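Local coordinates for substrate binding periplasmic protein (PDB 3LOP), which probably captures leucine or a related branched-chain amino acid in the periplasm and presents it for uptake, at residues A[188-193]-A[217-222]; A[252-257]-A[286-291]; A[266-271]-A[280-285]. One frame throughout, in Å; residues are numbered along the deposited sequence.

Contact 1 (A[188-193]-A[217-222]); sequences AVDKLL and RARGGE
Arg219 reaches across to helix 186-194 and ends on the carboxylate of Asp190. Both terminal nitrogens of its guanidinium converge on a single oxygen in a salt bridge: Arg219 NH1 lies 2.7 Å and NH2 2.9 Å from Asp190 OD1, which sits almost exactly in the guanidinium plane. The carboxylate is turned well out of that plane, the two flat groups being 69° apart, and the nitrogens come at OD1 from opposite faces of the carboxylate, close to its C-O direction. A bend at chi3 (62°) in the otherwise extended arginine brings the head round to this position. Leu193 crosses the arginine at about a right angle; its CD1 lies over one guanidinium face, off-centre toward the rim and 3.3 Å from Arg219 NE. Obliquely placed Val189 CG1 approaches Arg219 NH1 at 3.5 Å. The other branch of Leu193 meets backbone, CD2 lying 3.7 Å from Gly221 N. Gly220 and Gly221 belong to the Schellman motif that ends helix 206-218, with Gly220 as C-prime and Gly221 N bonding back to Tyr216 O. The contact thus ties together two neighbouring helices that link strands of a parallel sheet, in one Rossmann-like lobe of a periplasmic binding protein.

Contact 2 (A[252-257]-A[286-291]); sequences LVMPNP and AVEGFV
Selenomethionine Met254 lays its selenium against helix 284-303, 3.9 Å from Glu288 CA, and this is the more deeply enclosed end of the contact, where one buried side chain touches both Glu288 and Val291. Val291 meets it tip to tip: its CG2 is 4.0 Å from Met254 SE, and its CB and CG1 are almost as near, making the selenium rest against the whole isopropyl group and not one methyl. Bends at chi2 (-73°) and chi3 of Met254 bring SE to this position, with CG beside Glu288 CB. Glu288 itself offers only its aliphatic base here. Its carboxylate runs on to a salt bridge between OE1 and Arg285 NE, which makes it a second-shell partner of an arginine that binds the leucine ligand. Lys122 touches both Met254 and Glu288 from outside the two segments, and a magnesium ion lies about 5 Å from the Glu288 side chain. The loop 252-257 follows strand 249-252, whose Leu252 is joined by backbone hydrogen bonds to Glu344; this is consistent with one of the interlobe crossings of a type I periplasmic binding protein, settling against helix 284-303. Farther along, Val287 divides its methyls between two prolines, CG1 standing 4.1 Å from Pro255 CD and CG2 4.1 Å from Pro257 CG, each pair crossing at a slant. Since CG1 is anti to the backbone N (chi1 168°), it also comes within 4.0 Å of Pro255 O, a purely van der Waals approach. Pro255 CD reaches Val291 CG2 at no less than 4.5 Å. Pro257 is partly exposed where the others are buried; within residues 286-291 it meets Val287 CG2 alone, and its ring also packs on Phe284 at the start of the same helix.

Contact 3 (A[266-271]-A[280-285]); sequences REFNRA and VDLSFR. With LEU (leucine), chain B.
The leucine pocket lies at the end of this contact, where helix 284-303 begins in the type I periplasmic-binding-protein fold and the loop leading into it packs on helix 263-275. Phe268 of that helix and Leu282 of the loop form the main junction. Leu282 CD1 stands over one face of the Phe268 ring in a CH-pi contact, 3.9 Å from the ring centroid and 23° off the normal, displaced toward Phe268 CD1. The ring gets there because Phe268 CG is anti to its own nitrogen (chi1 -175°), which sends the side chain off the helix toward the loop. Its far end, Phe268 CZ, meets Val280 CG1 at 3.9 Å along a slanting approach. Leu282 uses its second branch as well: CD2 lies 3.9 Å from Asn269 OD1, the amide side chain crossing that of Leu282 at about a right angle. Ser283 is the N-cap of the helix, its OG accepting from Ala286 N. Two residues on, Arg285 folds at chi2 and chi3 toward the bound amino acid. Both its terminal nitrogens grip one carboxylate oxygen of the ligand, Arg285 NH1 at 2.9 Å and NH2 at 3.0 Å from OXT of the bound leucine.

In the fold
Contacts 2 and 3 share helix 284-303, and their centres are only 9 Å apart. They touch directly at Phe284, whose CZ is 3.4 Å from both Leu252 CD2 and Pro257 CD, so the ring of Phe284 bridges the two contacts. The pocket is served by both: Arg285 of contact 3 binds the leucine carboxylate, and Glu288 of contact 2 stands behind it in the second shell. Contact 1 stands apart, its centre about 31 Å from that of contact 2 and 34 Å from that of contact 3, with nearest atoms about 18 Å away in each case. It belongs to the outer part of its lobe, about 26 Å from the centre of the chain.

Contact 1 (A[188-193]-A[217-222])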
ATOM      1  N   ALA A 188     -18.867   4.720  14.269  1.00  7.17           N
ATOM      2  CA  ALA A 188     -18.235   3.406  14.274  1.00  6.35           C
ATOM      3  C   ALA A 188     -17.645   3.101  15.646  1.00  6.65           C
ATOM      4  O   ALA A 188     -17.715   1.966  16.126  1.00  7.23           O
ATOM      5  CB  ALA A 188     -17.149   3.346  13.211  1.00  5.09           C
ATOM      6  N   VAL A 189     -17.051   4.112  16.270  1.00  6.61           N
ATOM      7  CA  VAL A 189     -16.472   3.941  17.593  1.00  7.34           C
ATOM      8  C   VAL A 189     -17.578   3.605  18.590  1.00  9.03           C
ATOM      9  O   VAL A 189     -17.419   2.717  19.426  1.00 10.14           O
ATOM     10  CB  VAL A 189     -15.736   5.217  18.059  1.00  5.96           C
ATOM     11  CG1 VAL A 189     -15.259   5.044  19.499  1.00  7.64           C
ATOM     12  CG2 VAL A 189     -14.553   5.503  17.136  1.00  7.08           C
ATOM     13  N   ASP A 190     -18.704   4.309  18.496  1.00  9.78           N
ATOM     14  CA  ASP A 190     -19.815   4.049  19.406  1.00 10.51           C
ATOM     15  C   ASP A 190     -20.270   2.598  19.286  1.00  9.52           C
ATOM     16  O   ASP A 190     -20.441   1.904  20.288  1.00 10.20           O
ATOM     17  CB  ASP A 190     -21.015   4.955  19.102  1.00 12.29           C
ATOM     18  CG  ASP A 190     -20.715   6.429  19.297  1.00 14.97           C
ATOM     19  OD1 ASP A 190     -19.895   6.769  20.173  1.00 15.69           O
ATOM     20  OD2 ASP A 190     -21.323   7.255  18.580  1.00 17.18           O
ATOM     21  N   LYS A 191     -20.457   2.147  18.052  1.00  9.02           N
ATOM     22  CA  LYS A 191     -20.922   0.792  17.788  1.00  9.15           C
ATOM     23  C   LYS A 191     -19.965  -0.312  18.231  1.00  9.28           C
ATOM     24  O   LYS A 191     -20.385  -1.289  18.848  1.00 10.73           O
ATOM     25  CB  LYS A 191     -21.234   0.628  16.298  1.00 10.88           C
ATOM     26  CG  LYS A 191     -21.932  -0.676  15.958  1.00 13.10           C
ATOM     27  CD  LYS A 191     -22.363  -0.715  14.502  1.00 14.89           C
ATOM     28  CE  LYS A 191     -23.141  -1.986  14.199  1.00 15.02           C
ATOM     29  NZ  LYS A 191     -23.532  -2.079  12.765  1.00 18.07           N
ATOM     30  N   LEU A 192     -18.682  -0.168  17.920  1.00  8.36           N
ATOM     31  CA  LEU A 192     -17.728  -1.202  18.297  1.00  8.53           C
ATOM     32  C   LEU A 192     -17.391  -1.214  19.786  1.00  9.12           C
ATOM     33  O   LEU A 192     -17.006  -2.250  20.326  1.00  8.27           O
ATOM     34  CB  LEU A 192     -16.464  -1.084  17.438  1.00  8.28           C
ATOM     35  CG  LEU A 192     -16.738  -1.419  15.966  1.00 10.96           C
ATOM     36  CD1 LEU A 192     -15.488  -1.206  15.129  1.00 11.08           C
ATOM     37  CD2 LEU A 192     -17.216  -2.860  15.854  1.00 12.92           C
ATOM     38  N   LEU A 193     -17.540  -0.071  20.451  1.00  8.09           N
ATOM     39  CA  LEU A 193     -17.291  -0.002  21.887  1.00  9.61           C
ATOM     40  C   LEU A 193     -18.354  -0.839  22.595  1.00 10.00           C
ATOM     41  O   LEU A 193     -18.074  -1.517  23.586  1.00 12.15           O
ATOM     42  CB  LEU A 193     -17.388   1.441  22.390  1.00 10.88           C
ATOM     43  CG  LEU A 193     -16.145   2.327  22.348  1.00 12.01           C
ATOM     44  CD1 LEU A 193     -16.533   3.757  22.700  1.00 12.18           C
ATOM     45  CD2 LEU A 193     -15.101   1.800  23.330  1.00 11.45           C
ATOM     46  N   ARG A 217      -9.709   3.533  22.250  1.00  5.69           N
ATOM     47  CA  ARG A 217      -8.920   3.299  23.454  1.00  5.47           C
ATOM     48  C   ARG A 217      -9.197   4.346  24.532  1.00  7.79           C
ATOM     49  O   ARG A 217      -9.291   4.018  25.712  1.00  7.93           O
ATOM     50  CB  ARG A 217      -7.425   3.282  23.115  1.00  4.95           C
ATOM     51  CG  ARG A 217      -6.930   1.980  22.494  1.00  5.59           C
ATOM     52  CD  ARG A 217      -6.623   0.928  23.560  1.00  6.84           C
ATOM     53  NE  ARG A 217      -5.926  -0.221  22.985  1.00  6.67           N
ATOM     54  CZ  ARG A 217      -6.512  -1.349  22.593  1.00  5.51           C
ATOM     55  NH1 ARG A 217      -7.826  -1.509  22.718  1.00  4.21           N
ATOM     56  NH2 ARG A 217      -5.782  -2.314  22.052  1.00  4.35           N
ATOM     57  N   ALA A 218      -9.338   5.604  24.126  1.00  8.16           N
ATOM     58  CA  ALA A 218      -9.590   6.675  25.084  1.00  9.57           C
ATOM     59  C   ALA A 218     -10.898   6.461  25.834  1.00 10.52           C
ATOM     60  O   ALA A 218     -11.032   6.859  26.992  1.00 12.23           O
ATOM     61  CB  ALA A 218      -9.616   8.023  24.370  1.00  9.88           C
ATOM     62  N   ARG A 219     -11.857   5.824  25.174  1.00  9.46           N
ATOM     63  CA  ARG A 219     -13.155   5.585  25.783  1.00  9.46           C
ATOM     64  C   ARG A 219     -13.291   4.231  26.472  1.00  9.67           C
ATOM     65  O   ARG A 219     -14.395   3.804  26.802  1.00 10.90           O
ATOM     66  CB  ARG A 219     -14.250   5.773  24.732  1.00  8.65           C
ATOM     67  CG  ARG A 219     -14.334   7.207  24.222  1.00 10.21           C
ATOM     68  CD  ARG A 219     -15.259   7.335  23.027  1.00 12.07           C
ATOM     69  NE  ARG A 219     -16.630   6.963  23.355  1.00 12.36           N
ATOM     70  CZ  ARG A 219     -17.625   6.940  22.477  1.00 12.90           C
ATOM     71  NH1 ARG A 219     -17.402   7.273  21.211  1.00 13.72           N
ATOM     72  NH2 ARG A 219     -18.838   6.574  22.863  1.00 14.59           N
ATOM     73  N   GLY A 220     -12.167   3.554  26.686  1.00  9.27           N
ATOM     74  CA  GLY A 220     -12.204   2.279  27.380  1.00  8.26           C
ATOM     75  C   GLY A 220     -12.186   0.997  26.571  1.00  9.00           C
ATOM     76  O   GLY A 220     -12.291  -0.090  27.142  1.00  9.84           O
ATOM     77  N   GLY A 221     -12.052   1.109  25.254  1.00  7.16           N
ATOM     78  CA  GLY A 221     -12.018  -0.077  24.415  1.00  7.16           C
ATOM     79  C   GLY A 221     -10.771  -0.896  24.691  1.00  6.67           C
ATOM     80  O   GLY A 221      -9.665  -0.357  24.700  1.00  6.02           O
ATOM     81  N   GLU A 222     -10.944  -2.197  24.900  1.00  6.52           N
ATOM     82  CA  GLU A 222      -9.815  -3.070  25.208  1.00  7.57           C
ATOM     83  C   GLU A 222      -9.479  -4.141  24.173  1.00  6.12           C
ATOM     84  O   GLU A 222      -8.542  -4.911  24.367  1.00  6.96           O
ATOM     85  CB  GLU A 222     -10.045  -3.754  26.559  1.00 10.56           C
ATOM     86  CG  GLU A 222     -10.063  -2.813  27.754  1.00 14.75           C
ATOM     87  CD  GLU A 222      -8.777  -2.022  27.895  1.00 18.33           C
ATOM     88  OE1 GLU A 222      -7.709  -2.539  27.502  1.00 17.41           O
ATOM     89  OE2 GLU A 222      -8.831  -0.884  28.409  1.00 23.18           O
TER

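Contact 2 (A[252-257]-A[286-291])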
ATOM      1  N   LEU A 252       3.384  -7.730   7.577  1.00  5.89           N
ATOM      2  CA  LEU A 252       4.460  -7.072   6.850  1.00  6.18           C
ATOM      3  C   LEU A 252       4.479  -7.590   5.414  1.00  5.58           C
ATOM      4  O   LEU A 252       4.591  -8.797   5.196  1.00  6.65           O
ATOM      5  CB  LEU A 252       5.802  -7.387   7.517  1.00  8.17           C
ATOM      6  CG  LEU A 252       5.981  -6.955   8.975  1.00  9.88           C
ATOM      7  CD1 LEU A 252       7.175  -7.676   9.596  1.00 10.52           C
ATOM      8  CD2 LEU A 252       6.165  -5.458   9.029  1.00 11.57           C
ATOM      9  N   VAL A 253       4.363  -6.685   4.444  1.00  3.77           N
ATOM     10  CA  VAL A 253       4.388  -7.066   3.032  1.00  4.22           C
ATOM     11  C   VAL A 253       5.488  -6.297   2.296  1.00  4.76           C
ATOM     12  O   VAL A 253       5.647  -6.410   1.080  1.00  4.74           O
ATOM     13  CB  VAL A 253       3.023  -6.810   2.348  1.00  4.28           C
ATOM     14  CG1 VAL A 253       1.953  -7.661   3.012  1.00  7.62           C
ATOM     15  CG2 VAL A 253       2.657  -5.337   2.417  1.00  5.44           C
HETATM   16  N   MSE A 254       6.244  -5.521   3.063  1.00  5.30           N
HETATM   17  CA  MSE A 254       7.353  -4.722   2.553  1.00  6.12           C
HETATM   18  C   MSE A 254       8.509  -4.803   3.544  1.00  7.25           C
HETATM   19  O   MSE A 254       8.315  -5.186   4.699  1.00  8.07           O
HETATM   20  CB  MSE A 254       6.940  -3.253   2.433  1.00  7.53           C
HETATM   21  CG  MSE A 254       6.118  -2.891   1.210  1.00  9.26           C
HETATM   22 SE   MSE A 254       7.190  -2.890  -0.390  1.00 13.61          SE
HETATM   23  CE  MSE A 254       5.990  -3.867  -1.541  1.00 11.81           C
ATOM     24  N   PRO A 255       9.730  -4.463   3.102  1.00  6.21           N
ATOM     25  CA  PRO A 255      10.872  -4.503   4.019  1.00  6.95           C
ATOM     26  C   PRO A 255      10.521  -3.589   5.199  1.00  7.14           C
ATOM     27  O   PRO A 255       9.973  -2.501   5.011  1.00  7.18           O
ATOM     28  CB  PRO A 255      12.008  -3.948   3.167  1.00  7.04           C
ATOM     29  CG  PRO A 255      11.667  -4.467   1.800  1.00  7.37           C
ATOM     30  CD  PRO A 255      10.173  -4.220   1.716  1.00  5.82           C
ATOM     31  N   ASN A 256      10.838  -4.035   6.409  1.00  6.26           N
ATOM     32  CA  ASN A 256      10.525  -3.289   7.623  1.00  6.35           C
ATOM     33  C   ASN A 256      11.488  -2.140   7.908  1.00  7.58           C
ATOM     34  O   ASN A 256      12.672  -2.362   8.133  1.00  6.12           O
ATOM     35  CB  ASN A 256      10.509  -4.268   8.802  1.00  6.87           C
ATOM     36  CG  ASN A 256      10.168  -3.609  10.124  1.00  5.16           C
ATOM     37  OD1 ASN A 256       9.811  -2.435  10.183  1.00  6.69           O
ATOM     38  ND2 ASN A 256      10.274  -4.380  11.202  1.00  6.49           N
ATOM     39  N   PRO A 257      10.988  -0.891   7.894  1.00  6.54           N
ATOM     40  CA  PRO A 257      11.834   0.278   8.162  1.00  8.99           C
ATOM     41  C   PRO A 257      12.577   0.135   9.492  1.00  9.60           C
ATOM     42  O   PRO A 257      13.662   0.690   9.672  1.00 10.92           O
ATOM     43  CB  PRO A 257      10.833   1.429   8.194  1.00  9.46           C
ATOM     44  CG  PRO A 257       9.792   0.989   7.234  1.00  9.51           C
ATOM     45  CD  PRO A 257       9.611  -0.471   7.572  1.00  6.99           C
ATOM     46  N   ALA A 286       6.674   4.988   2.290  1.00  2.89           N
ATOM     47  CA  ALA A 286       7.748   5.576   1.494  1.00  3.36           C
ATOM     48  C   ALA A 286       8.587   4.440   0.912  1.00  3.50           C
ATOM     49  O   ALA A 286       9.058   4.512  -0.226  1.00  2.26           O
ATOM     50  CB  ALA A 286       8.612   6.491   2.358  1.00  3.31           C
ATOM     51  N   VAL A 287       8.775   3.385   1.699  1.00  3.44           N
ATOM     52  CA  VAL A 287       9.532   2.233   1.226  1.00  3.20           C
ATOM     53  C   VAL A 287       8.768   1.569   0.082  1.00  3.86           C
ATOM     54  O   VAL A 287       9.372   1.109  -0.886  1.00  3.05           O
ATOM     55  CB  VAL A 287       9.779   1.223   2.370  1.00  2.81           C
ATOM     56  CG1 VAL A 287      10.294  -0.107   1.816  1.00  4.08           C
ATOM     57  CG2 VAL A 287      10.801   1.806   3.339  1.00  3.70           C
ATOM     58  N   GLU A 288       7.441   1.533   0.189  1.00  3.32           N
ATOM     59  CA  GLU A 288       6.608   0.942  -0.853  1.00  3.61           C
ATOM     60  C   GLU A 288       6.818   1.698  -2.170  1.00  2.14           C
ATOM     61  O   GLU A 288       6.922   1.092  -3.233  1.00  3.85           O
ATOM     62  CB  GLU A 288       5.129   0.996  -0.447  1.00  3.68           C
ATOM     63  CG  GLU A 288       4.207   0.201  -1.361  1.00  5.91           C
ATOM     64  CD  GLU A 288       2.755   0.226  -0.906  1.00  7.76           C
ATOM     65  OE1 GLU A 288       2.507   0.462   0.296  1.00 10.50           O
ATOM     66  OE2 GLU A 288       1.864  -0.005  -1.750  1.00  7.39           O
ATOM     67  N   GLY A 289       6.891   3.024  -2.092  1.00  1.64           N
ATOM     68  CA  GLY A 289       7.100   3.821  -3.290  1.00  2.08           C
ATOM     69  C   GLY A 289       8.491   3.613  -3.866  1.00  2.63           C
ATOM     70  O   GLY A 289       8.671   3.554  -5.086  1.00  3.28           O
ATOM     71  N   PHE A 290       9.475   3.524  -2.976  1.00  2.70           N
ATOM     72  CA  PHE A 290      10.875   3.306  -3.338  1.00  2.82           C
ATOM     73  C   PHE A 290      10.992   1.967  -4.079  1.00  3.14           C
ATOM     74  O   PHE A 290      11.601   1.878  -5.152  1.00  3.97           O
ATOM     75  CB  PHE A 290      11.705   3.280  -2.045  1.00  3.02           C
ATOM     76  CG  PHE A 290      13.199   3.338  -2.247  1.00  3.00           C
ATOM     77  CD1 PHE A 290      13.848   4.558  -2.415  1.00  3.36           C
ATOM     78  CD2 PHE A 290      13.959   2.178  -2.203  1.00  4.79           C
ATOM     79  CE1 PHE A 290      15.243   4.618  -2.530  1.00  3.36           C
ATOM     80  CE2 PHE A 290      15.353   2.225  -2.319  1.00  4.17           C
ATOM     81  CZ  PHE A 290      15.994   3.447  -2.481  1.00  3.07           C
ATOM     82  N   VAL A 291      10.390   0.932  -3.500  1.00  2.98           N
ATOM     83  CA  VAL A 291      10.415  -0.410  -4.079  1.00  2.80           C
ATOM     84  C   VAL A 291       9.714  -0.470  -5.434  1.00  2.43           C
ATOM     85  O   VAL A 291      10.225  -1.074  -6.378  1.00  2.64           O
ATOM     86  CB  VAL A 291       9.772  -1.434  -3.107  1.00  3.44           C
ATOM     87  CG1 VAL A 291       9.525  -2.759  -3.809  1.00  4.66           C
ATOM     88  CG2 VAL A 291      10.694  -1.655  -1.912  1.00  3.17           C
TER

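Contact 3 (A[266-271]-A[280-285])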
ATOM      1  N   ARG A 266      18.674   0.014   3.967  1.00  3.03           N
ATOM      2  CA  ARG A 266      19.982   0.646   3.904  1.00  4.39           C
ATOM      3  C   ARG A 266      20.097   1.486   2.637  1.00  3.43           C
ATOM      4  O   ARG A 266      20.614   2.601   2.682  1.00  4.33           O
ATOM      5  CB  ARG A 266      21.109  -0.394   3.974  1.00  4.18           C
ATOM      6  CG  ARG A 266      21.389  -0.832   5.406  1.00  5.61           C
ATOM      7  CD  ARG A 266      22.689  -1.605   5.568  1.00  7.96           C
ATOM      8  NE  ARG A 266      22.599  -2.987   5.111  1.00  9.55           N
ATOM      9  CZ  ARG A 266      23.063  -3.425   3.946  1.00  8.57           C
ATOM     10  NH1 ARG A 266      23.652  -2.585   3.106  1.00  8.68           N
ATOM     11  NH2 ARG A 266      22.952  -4.708   3.630  1.00  7.84           N
ATOM     12  N   GLU A 267      19.604   0.972   1.511  1.00  2.59           N
ATOM     13  CA  GLU A 267      19.681   1.745   0.275  1.00  3.33           C
ATOM     14  C   GLU A 267      18.818   3.003   0.370  1.00  3.18           C
ATOM     15  O   GLU A 267      19.194   4.067  -0.126  1.00  3.46           O
ATOM     16  CB  GLU A 267      19.251   0.911  -0.942  1.00  3.28           C
ATOM     17  CG  GLU A 267      19.587   1.629  -2.257  1.00  3.21           C
ATOM     18  CD  GLU A 267      19.079   0.936  -3.506  1.00  5.39           C
ATOM     19  OE1 GLU A 267      18.442  -0.132  -3.399  1.00  4.80           O
ATOM     20  OE2 GLU A 267      19.322   1.476  -4.608  1.00  6.08           O
ATOM     21  N   PHE A 268      17.661   2.882   1.016  1.00  2.84           N
ATOM     22  CA  PHE A 268      16.765   4.018   1.184  1.00  3.13           C
ATOM     23  C   PHE A 268      17.479   5.116   1.972  1.00  3.26           C
ATOM     24  O   PHE A 268      17.461   6.279   1.578  1.00  3.89           O
ATOM     25  CB  PHE A 268      15.489   3.576   1.918  1.00  2.73           C
ATOM     26  CG  PHE A 268      14.440   4.654   2.036  1.00  2.73           C
ATOM     27  CD1 PHE A 268      14.588   5.705   2.940  1.00  4.06           C
ATOM     28  CD2 PHE A 268      13.291   4.605   1.251  1.00  3.30           C
ATOM     29  CE1 PHE A 268      13.604   6.690   3.061  1.00  4.53           C
ATOM     30  CE2 PHE A 268      12.303   5.582   1.364  1.00  4.15           C
ATOM     31  CZ  PHE A 268      12.461   6.627   2.271  1.00  5.24           C
ATOM     32  N   ASN A 269      18.119   4.740   3.075  1.00  3.35           N
ATOM     33  CA  ASN A 269      18.828   5.717   3.893  1.00  4.54           C
ATOM     34  C   ASN A 269      20.033   6.309   3.177  1.00  4.82           C
ATOM     35  O   ASN A 269      20.324   7.496   3.331  1.00  5.36           O
ATOM     36  CB  ASN A 269      19.253   5.098   5.229  1.00  6.23           C
ATOM     37  CG  ASN A 269      18.089   4.939   6.181  1.00  7.11           C
ATOM     38  OD1 ASN A 269      17.162   5.750   6.175  1.00  9.50           O
ATOM     39  ND2 ASN A 269      18.135   3.910   7.013  1.00  8.10           N
ATOM     40  N   ARG A 270      20.736   5.494   2.394  1.00  4.22           N
ATOM     41  CA  ARG A 270      21.885   6.003   1.651  1.00  3.94           C
ATOM     42  C   ARG A 270      21.389   6.968   0.577  1.00  4.85           C
ATOM     43  O   ARG A 270      21.995   8.012   0.337  1.00  4.78           O
ATOM     44  CB  ARG A 270      22.680   4.860   1.002  1.00  4.75           C
ATOM     45  CG  ARG A 270      23.480   3.978   1.971  1.00  5.89           C
ATOM     46  CD  ARG A 270      24.367   4.803   2.902  1.00  7.21           C
ATOM     47  NE  ARG A 270      23.679   5.136   4.148  1.00  9.40           N
ATOM     48  CZ  ARG A 270      23.795   6.296   4.791  1.00 10.62           C
ATOM     49  NH1 ARG A 270      24.571   7.255   4.312  1.00 13.99           N
ATOM     50  NH2 ARG A 270      23.136   6.493   5.927  1.00 13.61           N
ATOM     51  N   ALA A 271      20.277   6.619  -0.064  1.00  4.06           N
ATOM     52  CA  ALA A 271      19.702   7.468  -1.102  1.00  3.99           C
ATOM     53  C   ALA A 271      19.266   8.812  -0.525  1.00  4.41           C
ATOM     54  O   ALA A 271      19.533   9.865  -1.105  1.00  4.87           O
ATOM     55  CB  ALA A 271      18.511   6.761  -1.756  1.00  3.15           C
ATOM     56  N   VAL A 280      12.086  14.006   3.177  1.00 20.29           N
ATOM     57  CA  VAL A 280      11.610  12.627   3.110  1.00 18.57           C
ATOM     58  C   VAL A 280      11.906  11.825   4.372  1.00 18.54           C
ATOM     59  O   VAL A 280      13.055  11.720   4.801  1.00 19.21           O
ATOM     60  CB  VAL A 280      12.232  11.884   1.908  1.00 18.76           C
ATOM     61  CG1 VAL A 280      11.696  10.461   1.837  1.00 18.24           C
ATOM     62  CG2 VAL A 280      11.928  12.633   0.622  1.00 18.58           C
ATOM     63  N   ASP A 281      10.860  11.254   4.962  1.00 16.53           N
ATOM     64  CA  ASP A 281      11.017  10.445   6.163  1.00 15.83           C
ATOM     65  C   ASP A 281      10.874   8.965   5.833  1.00 13.34           C
ATOM     66  O   ASP A 281      10.051   8.576   5.002  1.00 13.01           O
ATOM     67  CB  ASP A 281       9.972  10.825   7.216  1.00 20.13           C
ATOM     68  CG  ASP A 281      10.218  12.196   7.815  1.00 22.31           C
ATOM     69  OD1 ASP A 281      11.349  12.449   8.281  1.00 26.16           O
ATOM     70  OD2 ASP A 281       9.278  13.016   7.828  1.00 26.73           O
ATOM     71  N   LEU A 282      11.687   8.141   6.482  1.00 10.30           N
ATOM     72  CA  LEU A 282      11.632   6.702   6.280  1.00  9.15           C
ATOM     73  C   LEU A 282      10.318   6.211   6.884  1.00  8.77           C
ATOM     74  O   LEU A 282      10.019   6.501   8.044  1.00 11.40           O
ATOM     75  CB  LEU A 282      12.817   6.036   6.985  1.00  9.13           C
ATOM     76  CG  LEU A 282      12.868   4.508   7.044  1.00  9.11           C
ATOM     77  CD1 LEU A 282      12.945   3.930   5.637  1.00  8.74           C
ATOM     78  CD2 LEU A 282      14.081   4.083   7.865  1.00  9.91           C
ATOM     79  N   SER A 283       9.529   5.490   6.094  1.00  6.65           N
ATOM     80  CA  SER A 283       8.251   4.959   6.560  1.00  5.28           C
ATOM     81  C   SER A 283       7.862   3.787   5.682  1.00  5.16           C
ATOM     82  O   SER A 283       8.435   3.591   4.611  1.00  4.78           O
ATOM     83  CB  SER A 283       7.154   6.022   6.469  1.00  5.96           C
ATOM     84  OG  SER A 283       6.828   6.293   5.114  1.00  5.98           O
ATOM     85  N   PHE A 284       6.878   3.015   6.127  1.00  4.87           N
ATOM     86  CA  PHE A 284       6.428   1.875   5.347  1.00  4.57           C
ATOM     87  C   PHE A 284       5.950   2.282   3.955  1.00  4.51           C
ATOM     88  O   PHE A 284       6.362   1.683   2.962  1.00  4.79           O
ATOM     89  CB  PHE A 284       5.312   1.127   6.086  1.00  5.28           C
ATOM     90  CG  PHE A 284       5.806  -0.010   6.941  1.00  6.61           C
ATOM     91  CD1 PHE A 284       6.215  -1.210   6.361  1.00  8.64           C
ATOM     92  CD2 PHE A 284       5.876   0.123   8.325  1.00  8.87           C
ATOM     93  CE1 PHE A 284       6.686  -2.264   7.149  1.00  8.65           C
ATOM     94  CE2 PHE A 284       6.345  -0.923   9.123  1.00  7.11           C
ATOM     95  CZ  PHE A 284       6.751  -2.118   8.532  1.00  7.73           C
ATOM     96  N   ARG A 285       5.099   3.302   3.868  1.00  3.58           N
ATOM     97  CA  ARG A 285       4.597   3.714   2.562  1.00  4.01           C
ATOM     98  C   ARG A 285       5.683   4.337   1.685  1.00  2.92           C
ATOM     99  O   ARG A 285       5.632   4.217   0.464  1.00  3.22           O
ATOM    100  CB  ARG A 285       3.404   4.671   2.706  1.00  4.32           C
ATOM    101  CG  ARG A 285       2.239   4.135   3.560  1.00  5.60           C
ATOM    102  CD  ARG A 285       1.966   2.639   3.366  1.00  4.96           C
ATOM    103  NE  ARG A 285       1.444   2.274   2.047  1.00  6.53           N
ATOM    104  CZ  ARG A 285       0.173   2.401   1.664  1.00  5.71           C
ATOM    105  NH1 ARG A 285      -0.741   2.897   2.492  1.00  5.67           N
ATOM    106  NH2 ARG A 285      -0.191   1.995   0.453  1.00  6.29           N
TER
HETATM  107  N   LEU B 400      -4.704   2.251  -1.336  1.00  4.82           N
HETATM  108  CA  LEU B 400      -5.337   2.718  -0.071  1.00  7.09           C
HETATM  109  C   LEU B 400      -4.271   3.071   0.946  1.00  7.25           C
HETATM  110  O   LEU B 400      -4.596   3.835   1.875  1.00  7.88           O
HETATM  111  CB  LEU B 400      -6.225   1.616   0.481  1.00  3.61           C
HETATM  112  CG  LEU B 400      -7.076   1.125  -0.683  1.00  7.47           C
HETATM  113  CD1 LEU B 400      -7.237  -0.329  -0.628  1.00  1.00           C
HETATM  114  CD2 LEU B 400      -8.384   1.809  -0.678  1.00  1.00           C
HETATM  115  OXT LEU B 400      -3.130   2.576   0.798  1.00  8.31           O